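Local coordinates for protein sensory box histidine kinase/response regulator (Burkholderia thailandensis, PDB 3MR0) that probably acts as a phosphorelay sensor kinase of a two-component system, the crystallised piece being its PAS domain, at residues G21-N26 against P36-I41; E58-D63 against V84-R89; I98-Q103 against G117-V122. One frame throughout, in Å; residues are numbered along the deposited sequence. Where two conformers were deposited one is given.

Interaction 1: residues G21-N26 against P36-I41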
loop_
_atom_site.group_PDB
_atom_site.type_symbol
_atom_site.label_atom_id
_atom_site.label_comp_id
_atom_site.label_asym_id
_atom_site.label_seq_id
_atom_site.Cartn_x
_atom_site.Cartn_y
_atom_site.Cartn_z
ATOM N N GLY A 21 -3.282 -7.464 -3.687
ATOM C CA GLY A 21 -1.937 -7.762 -4.146
ATOM C C GLY A 21 -0.972 -8.010 -2.998
ATOM O O GLY A 21 -0.870 -7.223 -2.052
ATOM N N LEU A 22 -0.249 -9.115 -3.079
ATOM C CA LEU A 22 0.698 -9.492 -2.033
ATOM C C LEU A 22 2.047 -8.834 -2.284
ATOM O O LEU A 22 2.467 -8.709 -3.426
ATOM C CB LEU A 22 0.820 -11.025 -1.982
ATOM C CG LEU A 22 2.086 -11.722 -1.480
ATOM C CD1 LEU A 22 2.055 -11.949 0.025
ATOM C CD2 LEU A 22 2.248 -13.047 -2.201
ATOM N N TRP A 23 2.708 -8.394 -1.221
ATOM C CA TRP A 23 4.066 -7.869 -1.328
ATOM C C TRP A 23 5.015 -8.430 -0.241
ATOM O O TRP A 23 4.590 -8.735 0.865
ATOM C CB TRP A 23 4.080 -6.330 -1.406
ATOM C CG TRP A 23 3.410 -5.572 -0.274
ATOM C CD1 TRP A 23 2.133 -5.097 -0.246
ATOM C CD2 TRP A 23 4.015 -5.161 0.963
ATOM N NE1 TRP A 23 1.901 -4.432 0.927
ATOM C CE2 TRP A 23 3.037 -4.464 1.693
ATOM C CE3 TRP A 23 5.293 -5.327 1.527
ATOM C CZ2 TRP A 23 3.287 -3.930 2.950
ATOM C CZ3 TRP A 23 5.538 -4.802 2.772
ATOM C CH2 TRP A 23 4.543 -4.107 3.471
ATOM N N ASP A 24 6.286 -8.601 -0.584
ATOM C CA ASP A 24 7.280 -9.159 0.346
ATOM C C ASP A 24 8.563 -8.358 0.207
ATOM O O ASP A 24 9.234 -8.424 -0.821
ATOM C CB ASP A 24 7.532 -10.633 0.020
ATOM C CG ASP A 24 8.606 -11.290 0.911
ATOM O OD1 ASP A 24 9.225 -10.633 1.757
ATOM O OD2 ASP A 24 8.826 -12.506 0.756
ATOM N N TRP A 25 8.911 -7.617 1.251
ATOM C CA TRP A 25 9.902 -6.559 1.146
ATOM C C TRP A 25 11.115 -6.726 2.069
ATOM O O TRP A 25 10.977 -7.042 3.249
ATOM C CB TRP A 25 9.189 -5.250 1.430
ATOM C CG TRP A 25 10.000 -4.024 1.366
ATOM C CD1 TRP A 25 10.592 -3.478 0.262
ATOM C CD2 TRP A 25 10.260 -3.139 2.451
ATOM N NE1 TRP A 25 11.220 -2.315 0.603
ATOM C CE2 TRP A 25 11.034 -2.083 1.946
ATOM C CE3 TRP A 25 9.927 -3.146 3.812
ATOM C CZ2 TRP A 25 11.479 -1.035 2.754
ATOM C CZ3 TRP A 25 10.362 -2.117 4.610
ATOM C CH2 TRP A 25 11.129 -1.072 4.085
ATOM N N ASN A 26 12.303 -6.520 1.507
ATOM C CA ASN A 26 13.538 -6.595 2.268
ATOM C C ASN A 26 13.956 -5.191 2.628
ATOM O O ASN A 26 14.240 -4.379 1.750
ATOM C CB ASN A 26 14.643 -7.300 1.476
ATOM C CG ASN A 26 15.913 -7.494 2.291
ATOM O OD1 ASN A 26 16.551 -6.532 2.706
ATOM N ND2 ASN A 26 16.282 -8.743 2.523
ATOM N N PRO A 36 1.165 -11.158 -8.986
ATOM C CA PRO A 36 0.551 -10.677 -10.231
ATOM C C PRO A 36 -0.523 -9.631 -9.952
ATOM O O PRO A 36 -0.521 -8.612 -10.657
ATOM C CB PRO A 36 -0.054 -11.949 -10.838
ATOM C CG PRO A 36 0.828 -13.061 -10.309
ATOM C CD PRO A 36 1.222 -12.637 -8.916
ATOM N N HIS A 37 -1.403 -9.847 -8.963
ATOM C CA HIS A 37 -2.440 -8.836 -8.694
ATOM C C HIS A 37 -1.917 -7.500 -8.128
ATOM O O HIS A 37 -2.523 -6.445 -8.351
ATOM C CB HIS A 37 -3.668 -9.330 -7.905
ATOM C CG HIS A 37 -4.867 -8.451 -8.117
ATOM N ND1 HIS A 37 -5.532 -8.379 -9.324
ATOM C CD2 HIS A 37 -5.465 -7.537 -7.314
ATOM C CE1 HIS A 37 -6.511 -7.493 -9.244
ATOM N NE2 HIS A 37 -6.497 -6.972 -8.032
ATOM N N PHE A 38 -0.800 -7.542 -7.413
ATOM C CA PHE A 38 -0.157 -6.305 -7.030
ATOM C C PHE A 38 0.186 -5.551 -8.305
ATOM O O PHE A 38 -0.130 -4.376 -8.442
ATOM C CB PHE A 38 1.106 -6.573 -6.221
ATOM C CG PHE A 38 1.750 -5.336 -5.693
ATOM C CD1 PHE A 38 1.763 -5.077 -4.339
ATOM C CD2 PHE A 38 2.328 -4.414 -6.559
ATOM C CE1 PHE A 38 2.349 -3.930 -3.844
ATOM C CE2 PHE A 38 2.919 -3.247 -6.074
ATOM C CZ PHE A 38 2.931 -3.001 -4.718
ATOM N N LYS A 39 0.857 -6.217 -9.239
ATOM C CA LYS A 39 1.221 -5.546 -10.481
ATOM C C LYS A 39 -0.013 -4.969 -11.161
ATOM O O LYS A 39 0.006 -3.852 -11.699
ATOM C CB LYS A 39 1.945 -6.495 -11.426
ATOM C CG LYS A 39 3.266 -7.013 -10.896
ATOM C CD LYS A 39 3.936 -7.851 -11.964
ATOM C CE LYS A 39 5.171 -8.546 -11.455
ATOM N NZ LYS A 39 5.412 -9.726 -12.318
ATOM N N LYS A 40 -1.094 -5.726 -11.137
ATOM C CA LYS A 40 -2.281 -5.264 -11.805
ATOM C C LYS A 40 -2.808 -3.994 -11.152
ATOM O O LYS A 40 -3.086 -3.017 -11.843
ATOM C CB LYS A 40 -3.336 -6.355 -11.848
ATOM C CG LYS A 40 -4.655 -5.897 -12.452
ATOM C CD LYS A 40 -4.457 -5.061 -13.724
ATOM C CE LYS A 40 -3.999 -5.901 -14.901
ATOM N NZ LYS A 40 -4.299 -5.218 -16.196
ATOM N N ILE A 41 -2.929 -4.000 -9.827
ATOM C CA ILE A 41 -3.426 -2.831 -9.097
ATOM C C ILE A 41 -2.635 -1.561 -9.412
ATOM O O ILE A 41 -3.190 -0.472 -9.384
ATOM C CB ILE A 41 -3.463 -3.089 -7.566
ATOM C CG1 ILE A 41 -4.559 -4.096 -7.208
ATOM C CG2 ILE A 41 -3.663 -1.791 -6.780
ATOM C CD1 ILE A 41 -4.483 -4.571 -5.776
#

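Interaction 2: residues E58-D63 against V84-R89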
loop_
_atom_site.group_PDB
_atom_site.type_symbol
_atom_site.label_atom_id
_atom_site.label_comp_id
_atom_site.label_asym_id
_atom_site.label_seq_id
_atom_site.Cartn_x
_atom_site.Cartn_y
_atom_site.Cartn_z
ATOM N N GLU A 58 8.816 4.954 -6.487
ATOM C CA GLU A 58 8.731 6.415 -6.507
ATOM C C GLU A 58 7.307 6.988 -6.685
ATOM O O GLU A 58 7.116 8.213 -6.738
ATOM C CB GLU A 58 9.644 6.961 -7.612
ATOM C CG GLU A 58 9.455 8.452 -7.958
ATOM C CD GLU A 58 8.425 8.697 -9.064
ATOM O OE1 GLU A 58 8.109 9.872 -9.348
ATOM O OE2 GLU A 58 7.924 7.715 -9.645
ATOM N N SER A 59 6.307 6.119 -6.754
ATOM C CA SER A 59 4.994 6.511 -7.265
ATOM C C SER A 59 4.008 7.170 -6.277
ATOM O O SER A 59 2.930 7.604 -6.677
ATOM C CB SER A 59 4.348 5.287 -7.891
ATOM O OG SER A 59 4.310 4.238 -6.937
ATOM N N ILE A 60 4.375 7.235 -5.001
ATOM C CA ILE A 60 3.489 7.812 -3.994
ATOM C C ILE A 60 3.133 9.260 -4.319
ATOM O O ILE A 60 3.962 10.018 -4.831
ATOM C CB ILE A 60 4.083 7.728 -2.583
ATOM C CG1 ILE A 60 4.255 6.268 -2.177
ATOM C CG2 ILE A 60 3.186 8.420 -1.578
ATOM C CD1 ILE A 60 4.119 6.058 -0.705
ATOM N N HIS A 61 1.890 9.640 -4.034
ATOM C CA HIS A 61 1.427 11.010 -4.264
ATOM C C HIS A 61 2.212 11.953 -3.354
ATOM O O HIS A 61 2.388 11.654 -2.181
ATOM C CB HIS A 61 -0.057 11.109 -3.927
ATOM C CG HIS A 61 -0.768 12.201 -4.655
ATOM N ND1 HIS A 61 -0.267 13.479 -4.748
ATOM C CD2 HIS A 61 -1.942 12.207 -5.324
ATOM C CE1 HIS A 61 -1.097 14.228 -5.450
ATOM N NE2 HIS A 61 -2.126 13.482 -5.806
ATOM N N PRO A 62 2.682 13.092 -3.884
ATOM C CA PRO A 62 3.421 14.062 -3.063
ATOM C C PRO A 62 2.772 14.409 -1.729
ATOM O O PRO A 62 3.516 14.589 -0.781
ATOM C CB PRO A 62 3.487 15.309 -3.950
ATOM C CG PRO A 62 2.554 15.027 -5.122
ATOM C CD PRO A 62 2.571 13.541 -5.279
ATOM N N ASP A 63 1.446 14.504 -1.647
ATOM C CA ASP A 63 0.791 14.856 -0.379
ATOM C C ASP A 63 0.822 13.765 0.700
ATOM O O ASP A 63 0.740 14.067 1.888
ATOM C CB ASP A 63 -0.647 15.320 -0.607
ATOM C CG ASP A 63 -0.720 16.722 -1.117
ATOM O OD1 ASP A 63 0.343 17.337 -1.318
ATOM O OD2 ASP A 63 -1.844 17.213 -1.323
ATOM N N VAL A 84 -2.063 1.757 6.308
ATOM C CA VAL A 84 -2.276 3.121 5.869
ATOM C C VAL A 84 -3.072 3.128 4.585
ATOM O O VAL A 84 -3.109 2.128 3.875
ATOM C CB VAL A 84 -0.934 3.885 5.658
ATOM C CG1 VAL A 84 -0.318 4.246 6.976
ATOM C CG2 VAL A 84 0.051 3.065 4.798
ATOM N N GLU A 85 -3.701 4.257 4.294
ATOM C CA GLU A 85 -4.305 4.451 3.006
ATOM C C GLU A 85 -3.627 5.621 2.334
ATOM O O GLU A 85 -3.358 6.644 2.959
ATOM C CB GLU A 85 -5.816 4.643 3.147
ATOM C CG GLU A 85 -6.484 3.382 3.692
ATOM C CD GLU A 85 -8.003 3.444 3.710
ATOM O OE1 GLU A 85 -8.571 4.556 3.688
ATOM O OE2 GLU A 85 -8.621 2.357 3.742
ATOM N N TYR A 86 -3.313 5.464 1.056
ATOM C CA TYR A 86 -2.654 6.540 0.327
ATOM C C TYR A 86 -2.781 6.425 -1.190
ATOM O O TYR A 86 -3.265 5.420 -1.700
ATOM C CB TYR A 86 -1.186 6.654 0.741
ATOM C CG TYR A 86 -0.314 5.447 0.450
ATOM C CD1 TYR A 86 0.425 5.357 -0.736
ATOM C CD2 TYR A 86 -0.182 4.436 1.384
ATOM C CE1 TYR A 86 1.249 4.280 -0.983
ATOM C CE2 TYR A 86 0.636 3.358 1.155
ATOM C CZ TYR A 86 1.355 3.283 -0.027
ATOM O OH TYR A 86 2.182 2.199 -0.229
ATOM N N ARG A 87 -2.348 7.465 -1.900
ATOM C CA ARG A 87 -2.453 7.503 -3.343
ATOM C C ARG A 87 -1.143 7.098 -3.987
ATOM O O ARG A 87 -0.070 7.535 -3.559
ATOM C CB ARG A 87 -2.866 8.904 -3.825
ATOM C CG ARG A 87 -4.332 9.249 -3.583
ATOM C CD ARG A 87 -4.526 10.738 -3.493
ATOM N NE ARG A 87 -3.781 11.285 -2.364
ATOM C CZ ARG A 87 -3.839 12.550 -1.955
ATOM N NH1 ARG A 87 -4.625 13.418 -2.588
ATOM N NH2 ARG A 87 -3.119 12.944 -0.912
ATOM N N VAL A 88 -1.250 6.257 -5.017
ATOM C CA VAL A 88 -0.127 5.861 -5.864
ATOM C C VAL A 88 -0.424 6.130 -7.338
ATOM O O VAL A 88 -1.561 5.985 -7.795
ATOM C CB VAL A 88 0.270 4.372 -5.712
ATOM C CG1 VAL A 88 0.908 4.122 -4.368
ATOM C CG2 VAL A 88 -0.905 3.456 -5.951
ATOM N N ARG A 89 0.609 6.542 -8.069
ATOM C CA ARG A 89 0.508 6.791 -9.498
ATOM C C ARG A 89 0.592 5.459 -10.248
ATOM O O ARG A 89 1.592 4.734 -10.165
ATOM C CB ARG A 89 1.617 7.755 -9.954
ATOM C CG ARG A 89 1.397 8.362 -11.330
ATOM C CD ARG A 89 2.510 9.327 -11.716
ATOM N NE ARG A 89 2.360 10.668 -11.139
ATOM C CZ ARG A 89 1.759 11.691 -11.747
ATOM N NH1 ARG A 89 1.229 11.527 -12.952
ATOM N NH2 ARG A 89 1.685 12.876 -11.150
HETATM O O HOH W 1 -3.707 15.916 0.550
#

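Interaction 3: residues I98-Q103 against G117-V122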
loop_
_atom_site.group_PDB
_atom_site.type_symbol
_atom_site.label_atom_id
_atom_site.label_comp_id
_atom_site.label_asym_id
_atom_site.label_seq_id
_atom_site.Cartn_x
_atom_site.Cartn_y
_atom_site.Cartn_z
ATOM N N ILE A 98 -4.880 3.156 -2.423
ATOM C CA ILE A 98 -4.720 1.807 -1.903
ATOM C C ILE A 98 -4.716 1.841 -0.373
ATOM O O ILE A 98 -4.278 2.825 0.241
ATOM C CB ILE A 98 -3.396 1.136 -2.395
ATOM C CG1 ILE A 98 -2.168 2.009 -2.077
ATOM C CG2 ILE A 98 -3.456 0.805 -3.872
ATOM C CD1 ILE A 98 -0.828 1.355 -2.455
ATOM N N GLN A 99 -5.211 0.771 0.243
ATOM C CA GLN A 99 -4.907 0.494 1.649
ATOM C C GLN A 99 -3.726 -0.485 1.671
ATOM O O GLN A 99 -3.740 -1.477 0.943
ATOM C CB GLN A 99 -6.108 -0.123 2.365
ATOM C CG GLN A 99 -5.792 -0.575 3.774
ATOM C CD GLN A 99 -6.931 -1.335 4.415
ATOM O OE1 GLN A 99 -7.753 -1.933 3.720
ATOM N NE2 GLN A 99 -6.971 -1.339 5.743
ATOM N N SER A 100 -2.695 -0.187 2.465
ATOM C CA SER A 100 -1.523 -1.070 2.585
ATOM C C SER A 100 -1.362 -1.490 4.039
ATOM O O SER A 100 -1.332 -0.647 4.942
ATOM C CB SER A 100 -0.245 -0.404 2.060
ATOM O OG SER A 100 0.851 -1.298 2.022
ATOM N N ARG A 101 -1.237 -2.797 4.251
ATOM C CA ARG A 101 -1.089 -3.379 5.585
ATOM C C ARG A 101 0.026 -4.421 5.566
ATOM O O ARG A 101 0.147 -5.194 4.627
ATOM C CB ARG A 101 -2.409 -4.014 6.029
ATOM C CG ARG A 101 -2.428 -4.537 7.444
ATOM C CD ARG A 101 -3.780 -5.189 7.776
ATOM N NE ARG A 101 -4.900 -4.240 7.794
ATOM C CZ ARG A 101 -6.139 -4.542 8.191
ATOM N NH1 ARG A 101 -6.430 -5.766 8.601
ATOM N NH2 ARG A 101 -7.087 -3.617 8.174
ATOM N N GLY A 102 0.841 -4.446 6.607
ATOM C CA GLY A 102 1.990 -5.321 6.605
ATOM C C GLY A 102 2.619 -5.495 7.963
ATOM O O GLY A 102 2.324 -4.759 8.895
ATOM N N GLN A 103 3.500 -6.486 8.040
ATOM C CA GLN A 103 4.130 -6.882 9.279
ATOM C C GLN A 103 5.576 -7.222 8.997
ATOM O O GLN A 103 5.876 -8.093 8.167
ATOM C CB GLN A 103 3.438 -8.098 9.881
ATOM C CG GLN A 103 4.102 -8.583 11.171
ATOM C CD GLN A 103 4.020 -7.548 12.281
ATOM O OE1 GLN A 103 2.936 -7.160 12.672
ATOM N NE2 GLN A 103 5.158 -7.090 12.777
ATOM N N GLY A 117 3.064 -8.103 3.360
ATOM C CA GLY A 117 1.766 -7.481 3.431
ATOM C C GLY A 117 1.021 -7.498 2.123
ATOM O O GLY A 117 1.353 -8.219 1.191
ATOM N N TRP A 118 -0.021 -6.693 2.063
ATOM C CA TRP A 118 -0.861 -6.642 0.889
ATOM C C TRP A 118 -1.275 -5.215 0.555
ATOM O O TRP A 118 -1.066 -4.285 1.335
ATOM C CB TRP A 118 -2.099 -7.521 1.089
ATOM C CG TRP A 118 -2.854 -7.344 2.415
ATOM C CD1 TRP A 118 -2.767 -8.155 3.517
ATOM C CD2 TRP A 118 -3.829 -6.338 2.747
ATOM N NE1 TRP A 118 -3.599 -7.711 4.502
ATOM C CE2 TRP A 118 -4.265 -6.596 4.062
ATOM C CE3 TRP A 118 -4.363 -5.229 2.068
ATOM C CZ2 TRP A 118 -5.203 -5.799 4.712
ATOM C CZ3 TRP A 118 -5.296 -4.431 2.713
ATOM C CH2 TRP A 118 -5.707 -4.721 4.024
ATOM N N ILE A 119 -1.861 -5.046 -0.614
ATOM C CA ILE A 119 -2.517 -3.809 -0.948
ATOM C C ILE A 119 -3.907 -4.133 -1.504
ATOM O O ILE A 119 -4.114 -5.183 -2.103
ATOM C CB ILE A 119 -1.699 -2.962 -1.960
ATOM C CG1 ILE A 119 -1.481 -3.718 -3.280
ATOM C CG2 ILE A 119 -0.385 -2.520 -1.342
ATOM C CD1 ILE A 119 -0.948 -2.848 -4.408
HETATM N N MSE A 120 -4.856 -3.228 -1.286
HETATM C CA MSE A 120 -6.164 -3.309 -1.928
HETATM C C MSE A 120 -6.481 -1.960 -2.543
HETATM O O MSE A 120 -6.100 -0.926 -1.976
HETATM C CB MSE A 120 -7.253 -3.708 -0.929
HETATM C CG MSE A 120 -7.275 -5.180 -0.630
HETATM SE SE MSE A 120 -8.944 -5.756 0.190
HETATM C CE MSE A 120 -8.673 -5.114 1.985
ATOM N N ASP A 121 -7.161 -1.965 -3.685
ATOM C CA ASP A 121 -7.583 -0.712 -4.307
ATOM C C ASP A 121 -8.859 -0.248 -3.656
ATOM O O ASP A 121 -9.882 -0.906 -3.804
ATOM C CB ASP A 121 -7.818 -0.850 -5.815
ATOM C CG ASP A 121 -7.981 0.501 -6.493
ATOM O OD1 ASP A 121 -8.857 1.281 -6.080
ATOM O OD2 ASP A 121 -7.209 0.818 -7.417
ATOM N N VAL A 122 -8.786 0.868 -2.930
ATOM C CA VAL A 122 -9.932 1.425 -2.201
ATOM C C VAL A 122 -10.390 2.772 -2.782
ATOM O O VAL A 122 -10.974 3.589 -2.077
ATOM C CB VAL A 122 -9.640 1.583 -0.676
ATOM C CG1 VAL A 122 -9.377 0.217 -0.024
ATOM C CG2 VAL A 122 -8.489 2.567 -0.430
#

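Interaction 1: residues G21-N26 against P36-I41
Gly21, at the start of strand 21-25, rests directly on the first turn of helix 36-41, its CA 3.5 Å from Phe38 N. This is the tight end of the contact: Gly21 CA and Phe38 CA are 3.7 Å apart, a spacing that leaves no room for a side chain on Gly21 between strand and helix. Ile41 closes the same end from one turn further on, with CD1 3.8 Å from Gly21 N. Phe38 then reaches along the strand. With chi1 at -175°, CG extends opposite the backbone N, and the ring passes Leu22 O to Trp23, where CE1 comes 3.8 Å from Trp23 CD1. That indole atom lies at the phenyl edge, but the pairing is oblique, neither a stack nor edge-to-face. Leu22, partly exposed, points away from the helix; past Trp23 the strand, its axis at 108° to the helix, makes no further contact with it. Ser35, just before the helix, ties both pieces together by bonding through OG to Leu22 N and Phe38 N. Trp23 and Phe38 line the pocket that holds a polyether molecule in this crystal, and Ile119 of the adjacent strand 112-121 packs against Trp23, Phe38 and Ile41.

Interaction 2: residues E58-D63 against V84-R89
Ser59 opens the contact by accepting a hydrogen bond through its carbonyl, Arg89 N to Ser59 O at 2.9 Å. Next comes Ile60, bridged to Val88 by the backbones. Its CB points away from the strand, but with CG1 beside the backbone N (chi1 -63°) the chain of the modelled conformer bends back, and CD1 packs on Tyr86 CE1, crossing the tyrosine at about a right angle. His61 returns the backbone bond, its N lying 2.9 Å from Arg87 O; in both bonds the donor stands well above the carbonyl plane. The imidazole lies over one face of the Arg87 guanidinium, the planes 35° apart, and CD2 also touches Arg87 CD at 3.5 Å. Phe95 stacks on the same imidazole. Asp63 comes last, its CB 3.4 Å from Arg87 NH2, while OD2 stays 4.5 Å from that nitrogen and takes a bond from a water only weakly linked to the arginine. The firm salt bridge of Arg87 is with Asp64. Two backbone bonds thus fix the loop on the edge strand, and the guanidinium, inclined over the imidazole and offset toward its rim, probably has its charge balanced by the acidic groups just before helix 65-78.

Interaction 3: residues I98-Q103 against G117-V122
Strands 98-103 and 117-121 pair antiparallel, their axes at 164°, with Gln99-Met120 and Arg101-Trp118 as hydrogen-bonded pairs. The bonds run both ways in each pair, the shortest being Gln99 N to Met120 O at 2.9 Å and the longest Arg101 N to Trp118 O at 3.3 Å. Where the two glycines face each other, Gly102 CA and Gly117 CA are about 3.8 Å apart. On the face carrying Gln99, Arg101, Trp118 and Met120, the indole crosses to the partner strand, since Trp118 CG sits between the backbone N and the carbonyl carbon (chi1 48°). Arg101 runs alongside it: CB makes a CH-pi contact over the six-membered ring, 3.9 Å from its centroid, and in the modelled conformer CD lies 3.4 Å from Trp118 CZ2. Gln99 meets the ring at its edge, OE1 3.5 Å from Trp118 CH2, with the amide plane turned 87° to the indole. Asp83 fixes both polar ends, taking Arg101 NE in a salt bridge and Gln99 NE2 in a hydrogen bond. Met120, a selenomethionine, brings CE to 3.7 Å from Gln99 OE1. On the opposite face Ile98 CD1 lies 4.1 Å from Ile119 CG2, next to Ser100. Ile98 and Ser100 belong to the polyether pocket. This central hairpin of the PAS sheet is flanked by strands 82-89 and 21-25, and helix 36-41 packs on its isoleucine face.

All three contacts belong to one PAS domain and reach the same antiparallel sheet. Interaction 3 is the middle: its strand 112-121 borders strand 21-25 of interaction 1, centres 9 Å apart, and its strand 95-106 borders strand 82-89 of interaction 2, centres 12 Å apart. Backbone bonds probably join them on both flanks, Trp23 to Gly117 and Val84 to Ser100 among them. Interactions 1 and 2 do not touch, their centres 15 Å apart, and the three follow one another along the chain. Each contributes residues to a single pocket occupied by a polyether probably from the crystallisation liquor, consistent with a PAS cavity between the sheet and the segments covering it; no natural ligand is established here.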